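Local structure of CofB (Escherichia coli, 5AX6) at residues 350-355 against 379-384; 401-406 against 480-485. The protein serves as the minor pilin of the CFA/III type IVb pilus of enterotoxigenic Escherichia coli and, as a homotrimer, probably takes part in pilus assembly. One frame throughout, in Å; residues are numbered along the deposited sequence.

The two contacts illustrate how a beta sandwich is held in different ways within its layers and between them. Contact 2 lies within one sheet: the neighbouring antiparallel strands 398-409 and 478-487 are joined by backbone hydrogen bonds, and nearly every residue is buried. Contact 1 bridges the two sheets, joining strand 341-353 to strand 381-384 by apolar side chains, with polar bonds gathered at its more exposed loop end. Strand 478-487 connects them, since it also pairs with strand 341-353, and Ile-482 packs on Ile-381. Both contacts belong to the C-terminal domain and reach other subunits of the trimer, contact 2 more extensively, largely through its polar face.

Contact 1 (350-355 against 379-384); sequences IYAAFS and GRIELN
The terminal methyl of Ile-381 sits over one face of the Phe-354 ring, a CH-pi contact with CD1 3.9 Å from the ring centroid and 17° off the normal. The two side chains cross at about a right angle, and Ile-381 CG1 lies 3.7 Å from Phe-354 CD1. Because Ile-381 has CG1 anti to its carbonyl carbon (chi1 -62°) and an extended end, the same CD1 comes within 3.9 Å of Ala-352 CB. Further along, Ile-350 CD1 and Leu-383 CD1 meet more loosely at 4.3 Å.

Polar bonds close the other end. Ser-355 N donates to Gly-379 O (3.1 Å) on a lone pair in the carbonyl plane, and this oxygen also lies at the edge of the Phe-354 ring. A water bound to Ser-355 OG at 2.7 Å donates to Arg-380 O, tying the two loops together a second time. Gly-379 adopts a positive phi of 87°, a backbone region that residues with a side chain enter less readily.

These strands face each other from separate sheets of the sandwich: strand 341-353 pairs with strand 478-487, and strand 381-384 with strand 452-463, whose Ile-455 and Ala-457 also pack against Phe-354.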
loop_
_atom_site.group_PDB
_atom_site.type_symbol
_atom_site.label_atom_id
_atom_site.label_comp_id
_atom_site.label_asym_id
_atom_site.label_seq_id
_atom_site.Cartn_x
_atom_site.Cartn_y
_atom_site.Cartn_z
ATOM N N ILE A 350 9.482 -30.644 17.393
ATOM C CA ILE A 350 10.741 -30.935 18.064
ATOM C C ILE A 350 10.869 -32.440 18.243
ATOM O O ILE A 350 9.930 -33.083 18.695
ATOM C CB ILE A 350 10.801 -30.248 19.450
ATOM C CG1 ILE A 350 10.769 -28.727 19.300
ATOM C CG2 ILE A 350 12.032 -30.689 20.213
ATOM C CD1 ILE A 350 10.346 -27.979 20.592
ATOM N N TYR A 351 12.012 -33.008 17.868
ATOM C CA TYR A 351 12.271 -34.426 18.148
ATOM C C TYR A 351 13.011 -34.552 19.478
ATOM O O TYR A 351 14.011 -33.862 19.704
ATOM C CB TYR A 351 13.088 -35.079 17.019
ATOM C CG TYR A 351 13.466 -36.527 17.331
ATOM C CD1 TYR A 351 12.652 -37.577 16.930
ATOM C CD2 TYR A 351 14.620 -36.829 18.037
ATOM C CE1 TYR A 351 12.976 -38.891 17.224
ATOM C CE2 TYR A 351 14.952 -38.141 18.340
ATOM C CZ TYR A 351 14.132 -39.163 17.928
ATOM O OH TYR A 351 14.449 -40.468 18.212
ATOM N N ALA A 352 12.550 -35.433 20.358
ATOM C CA ALA A 352 13.259 -35.628 21.625
ATOM C C ALA A 352 12.996 -37.004 22.184
ATOM O O ALA A 352 11.902 -37.548 22.034
ATOM C CB ALA A 352 12.851 -34.560 22.639
ATOM N N ALA A 353 14.020 -37.576 22.803
ATOM C CA ALA A 353 13.856 -38.794 23.561
ATOM C C ALA A 353 13.831 -38.429 25.046
ATOM O O ALA A 353 14.345 -37.382 25.454
ATOM C CB ALA A 353 14.972 -39.774 23.258
ATOM N N PHE A 354 13.188 -39.264 25.850
ATOM C CA PHE A 354 13.330 -39.150 27.297
ATOM C C PHE A 354 14.764 -39.582 27.636
ATOM O O PHE A 354 15.473 -40.121 26.771
ATOM C CB PHE A 354 12.268 -39.987 28.008
ATOM C CG PHE A 354 10.856 -39.570 27.669
ATOM C CD1 PHE A 354 10.245 -38.526 28.351
ATOM C CD2 PHE A 354 10.159 -40.202 26.656
ATOM C CE1 PHE A 354 8.955 -38.128 28.036
ATOM C CE2 PHE A 354 8.867 -39.808 26.333
ATOM C CZ PHE A 354 8.261 -38.774 27.027
ATOM N N SER A 355 15.229 -39.317 28.854
ATOM C CA SER A 355 16.668 -39.419 29.067
ATOM C C SER A 355 17.132 -40.305 30.226
ATOM O O SER A 355 18.291 -40.223 30.612
ATOM C CB SER A 355 17.263 -38.016 29.237
ATOM O OG SER A 355 16.689 -37.312 30.322
ATOM N N GLY A 379 14.731 -37.663 33.901
ATOM C CA GLY A 379 14.568 -38.110 32.528
ATOM C C GLY A 379 13.419 -37.442 31.801
ATOM O O GLY A 379 13.187 -37.710 30.621
ATOM N N ARG A 380 12.688 -36.586 32.499
ATOM C CA ARG A 380 11.552 -35.910 31.894
ATOM C C ARG A 380 12.018 -34.990 30.770
ATOM O O ARG A 380 13.185 -34.575 30.716
ATOM C CB ARG A 380 10.779 -35.105 32.928
ATOM C CG ARG A 380 11.519 -33.871 33.424
ATOM C CD ARG A 380 10.811 -33.254 34.618
ATOM N NE ARG A 380 11.523 -32.071 35.095
ATOM C CZ ARG A 380 12.585 -32.113 35.894
ATOM N NH1 ARG A 380 13.051 -33.280 36.322
ATOM N NH2 ARG A 380 13.175 -30.985 36.273
ATOM N N ILE A 381 11.097 -34.677 29.868
ATOM C CA ILE A 381 11.343 -33.638 28.888
ATOM C C ILE A 381 10.699 -32.357 29.395
ATOM O O ILE A 381 9.507 -32.318 29.688
ATOM C CB ILE A 381 10.791 -34.022 27.481
ATOM C CG1 ILE A 381 11.484 -35.283 26.960
ATOM C CG2 ILE A 381 10.972 -32.839 26.498
ATOM C CD1 ILE A 381 10.861 -35.877 25.673
ATOM N N GLU A 382 11.492 -31.305 29.547
ATOM C CA GLU A 382 10.940 -30.061 30.055
ATOM C C GLU A 382 11.227 -28.928 29.086
ATOM O O GLU A 382 12.329 -28.825 28.558
ATOM C CB GLU A 382 11.501 -29.738 31.449
ATOM C CG GLU A 382 10.909 -28.465 32.038
ATOM C CD GLU A 382 11.221 -28.274 33.525
ATOM O OE1 GLU A 382 11.569 -29.267 34.205
ATOM O OE2 GLU A 382 11.106 -27.123 34.005
ATOM N N LEU A 383 10.228 -28.089 28.852
ATOM C CA LEU A 383 10.347 -26.991 27.894
ATOM C C LEU A 383 9.713 -25.747 28.488
ATOM O O LEU A 383 8.798 -25.851 29.292
ATOM C CB LEU A 383 9.660 -27.347 26.565
ATOM C CG LEU A 383 10.162 -28.559 25.773
ATOM C CD1 LEU A 383 9.213 -28.870 24.612
ATOM C CD2 LEU A 383 11.570 -28.308 25.257
ATOM N N ASN A 384 10.195 -24.572 28.093
ATOM C CA ASN A 384 9.539 -23.326 28.461
ATOM C C ASN A 384 8.234 -23.159 27.710
ATOM O O ASN A 384 8.170 -23.447 26.516
ATOM C CB ASN A 384 10.456 -22.134 28.176
ATOM C CG ASN A 384 11.678 -22.126 29.065
ATOM O OD1 ASN A 384 11.572 -22.327 30.271
ATOM N ND2 ASN A 384 12.841 -21.906 28.476
HETATM O O HOH W 1 15.351 -35.301 29.170
#

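Contact 2 (401-406 against 480-485); sequences LSASIA and VNITTW
Thr-483 O is gripped by two groups of the opposite strand: Ser-402 N donates a hydrogen bond of 2.9 Å, and Leu-401 CA makes a CA-H...O contact of 3.2 Å. Ser-402 O is engaged in the same manner, by Thr-483 N at 2.9 Å and by Ile-482 CA at 3.3 Å. This is the repeating pattern of an antiparallel sheet, in which hydrogen-bonded pairs (Ser-402 with Thr-483, Ser-404 with Asn-481) are separated by the non-hydrogen-bonded pair of Ala-403 and Ile-482. Four N-H...O bonds thus satisfy polar backbone atoms in a buried setting.

The two faces differ in chemistry. On the mostly apolar one, Leu-401 has CG anti to the backbone N (chi1 -176°), which brings CG to 3.7 Å from Ile-482 CG2 in a diagonal contact. Leu-401 also runs side by side with its direct partner Thr-484, CD1 being 3.8 Å from Thr-484 CG2. Ala-403 CB continues this surface toward Val-480 CB. The other face carries Ser-402, Ser-404, Asn-481 and Thr-483. Here Trp-485, with CG between the backbone N and the carbonyl carbon (chi1 72°), brings the edge of its indole against the opposite strand: Ser-402 OG lies in the ring plane, 3.9 Å from Trp-485 CH2.

The polar face lies at the trimer interface, where the Ser-404 hydroxyl meets the side-chain amide of Asn-481 of the third subunit, probably in a hydrogen bond; Ile-405 packs on Ile-405 of both other subunits. Within the chain, strand 478-487 lies between strands 398-409 and 341-353, while the mostly apolar face packs on Ile-381 and Leu-383 of strand 381-384, on strand 452-463 and on Val-446 and Ile-444 of strand 438-448, all in the facing sheet of the sandwich.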
loop_
_atom_site.group_PDB
_atom_site.type_symbol
_atom_site.label_atom_id
_atom_site.label_comp_id
_atom_site.label_asym_id
_atom_site.label_seq_id
_atom_site.Cartn_x
_atom_site.Cartn_y
_atom_site.Cartn_z
ATOM N N LEU A 401 0.579 -28.134 23.500
ATOM C CA LEU A 401 1.667 -29.057 23.224
ATOM C C LEU A 401 1.099 -30.463 23.125
ATOM O O LEU A 401 0.258 -30.853 23.924
ATOM C CB LEU A 401 2.756 -28.972 24.312
ATOM C CG LEU A 401 4.014 -29.824 24.115
ATOM C CD1 LEU A 401 5.232 -29.199 24.788
ATOM C CD2 LEU A 401 3.829 -31.268 24.596
ATOM N N SER A 402 1.540 -31.205 22.113
ATOM C CA SER A 402 1.210 -32.622 21.984
ATOM C C SER A 402 2.482 -33.408 21.729
ATOM O O SER A 402 3.506 -32.838 21.354
ATOM C CB SER A 402 0.209 -32.866 20.854
ATOM O OG SER A 402 -1.117 -32.764 21.340
ATOM N N ALA A 403 2.422 -34.714 21.959
ATOM C CA ALA A 403 3.563 -35.599 21.721
ATOM C C ALA A 403 3.076 -36.861 21.006
ATOM O O ALA A 403 2.104 -37.471 21.437
ATOM C CB ALA A 403 4.258 -35.959 23.040
ATOM N N SER A 404 3.718 -37.214 19.892
ATOM C CA SER A 404 3.389 -38.434 19.150
ATOM C C SER A 404 4.591 -39.367 19.181
ATOM O O SER A 404 5.731 -38.901 19.170
ATOM C CB SER A 404 3.011 -38.117 17.700
ATOM O OG SER A 404 1.948 -37.183 17.637
ATOM N N ILE A 405 4.356 -40.676 19.228
ATOM C CA ILE A 405 5.462 -41.612 19.333
ATOM C C ILE A 405 6.297 -41.672 18.051
ATOM O O ILE A 405 5.755 -41.815 16.950
ATOM C CB ILE A 405 4.979 -43.032 19.661
ATOM C CG1 ILE A 405 4.162 -43.027 20.950
ATOM C CG2 ILE A 405 6.191 -43.962 19.754
ATOM C CD1 ILE A 405 3.625 -44.398 21.343
ATOM N N ALA A 406 7.618 -41.567 18.194
ATOM C CA ALA A 406 8.513 -41.578 17.040
ATOM C C ALA A 406 9.332 -42.869 16.952
ATOM O O ALA A 406 9.626 -43.340 15.857
ATOM C CB ALA A 406 9.437 -40.365 17.075
ATOM N N VAL A 480 9.791 -39.056 20.994
ATOM C CA VAL A 480 8.549 -38.463 20.542
ATOM C C VAL A 480 8.818 -37.294 19.617
ATOM O O VAL A 480 9.862 -36.646 19.718
ATOM C CB VAL A 480 7.697 -37.954 21.729
ATOM C CG1 VAL A 480 7.109 -39.118 22.513
ATOM C CG2 VAL A 480 8.518 -36.992 22.616
ATOM N N ASN A 481 7.870 -37.038 18.723
ATOM C CA ASN A 481 7.783 -35.763 18.031
ATOM C C ASN A 481 6.803 -34.874 18.770
ATOM O O ASN A 481 5.632 -35.232 18.915
ATOM C CB ASN A 481 7.353 -35.966 16.573
ATOM C CG ASN A 481 8.398 -36.729 15.774
ATOM O OD1 ASN A 481 8.123 -37.790 15.206
ATOM N ND2 ASN A 481 9.601 -36.200 15.750
ATOM N N ILE A 482 7.300 -33.729 19.239
ATOM C CA ILE A 482 6.544 -32.790 20.049
ATOM C C ILE A 482 6.078 -31.681 19.145
ATOM O O ILE A 482 6.883 -31.111 18.416
ATOM C CB ILE A 482 7.416 -32.219 21.194
ATOM C CG1 ILE A 482 7.738 -33.336 22.194
ATOM C CG2 ILE A 482 6.738 -31.033 21.878
ATOM C CD1 ILE A 482 8.927 -33.020 23.079
ATOM N N THR A 483 4.774 -31.414 19.163
ATOM C CA THR A 483 4.184 -30.322 18.399
ATOM C C THR A 483 3.760 -29.230 19.363
ATOM O O THR A 483 3.088 -29.514 20.348
ATOM C CB THR A 483 2.938 -30.777 17.589
ATOM O OG1 THR A 483 3.263 -31.935 16.816
ATOM C CG2 THR A 483 2.464 -29.654 16.659
ATOM N N THR A 484 4.138 -27.989 19.077
ATOM C CA THR A 484 3.764 -26.867 19.915
ATOM C C THR A 484 3.087 -25.798 19.064
ATOM O O THR A 484 3.511 -25.545 17.929
ATOM C CB THR A 484 4.994 -26.260 20.626
ATOM O OG1 THR A 484 5.912 -25.727 19.657
ATOM C CG2 THR A 484 5.691 -27.317 21.473
ATOM N N TRP A 485 2.037 -25.173 19.601
ATOM C CA TRP A 485 1.322 -24.141 18.855
ATOM C C TRP A 485 0.452 -23.370 19.844
ATOM O O TRP A 485 0.454 -23.682 21.029
ATOM C CB TRP A 485 0.484 -24.755 17.710
ATOM C CG TRP A 485 -0.764 -25.526 18.110
ATOM C CD1 TRP A 485 -2.061 -25.111 17.950
ATOM C CD2 TRP A 485 -0.835 -26.842 18.698
ATOM N NE1 TRP A 485 -2.922 -26.080 18.409
ATOM C CE2 TRP A 485 -2.202 -27.144 18.875
ATOM C CE3 TRP A 485 0.123 -27.789 19.089
ATOM C CZ2 TRP A 485 -2.639 -28.354 19.433
ATOM C CZ3 TRP A 485 -0.318 -28.993 19.654
ATOM C CH2 TRP A 485 -1.689 -29.260 19.811
#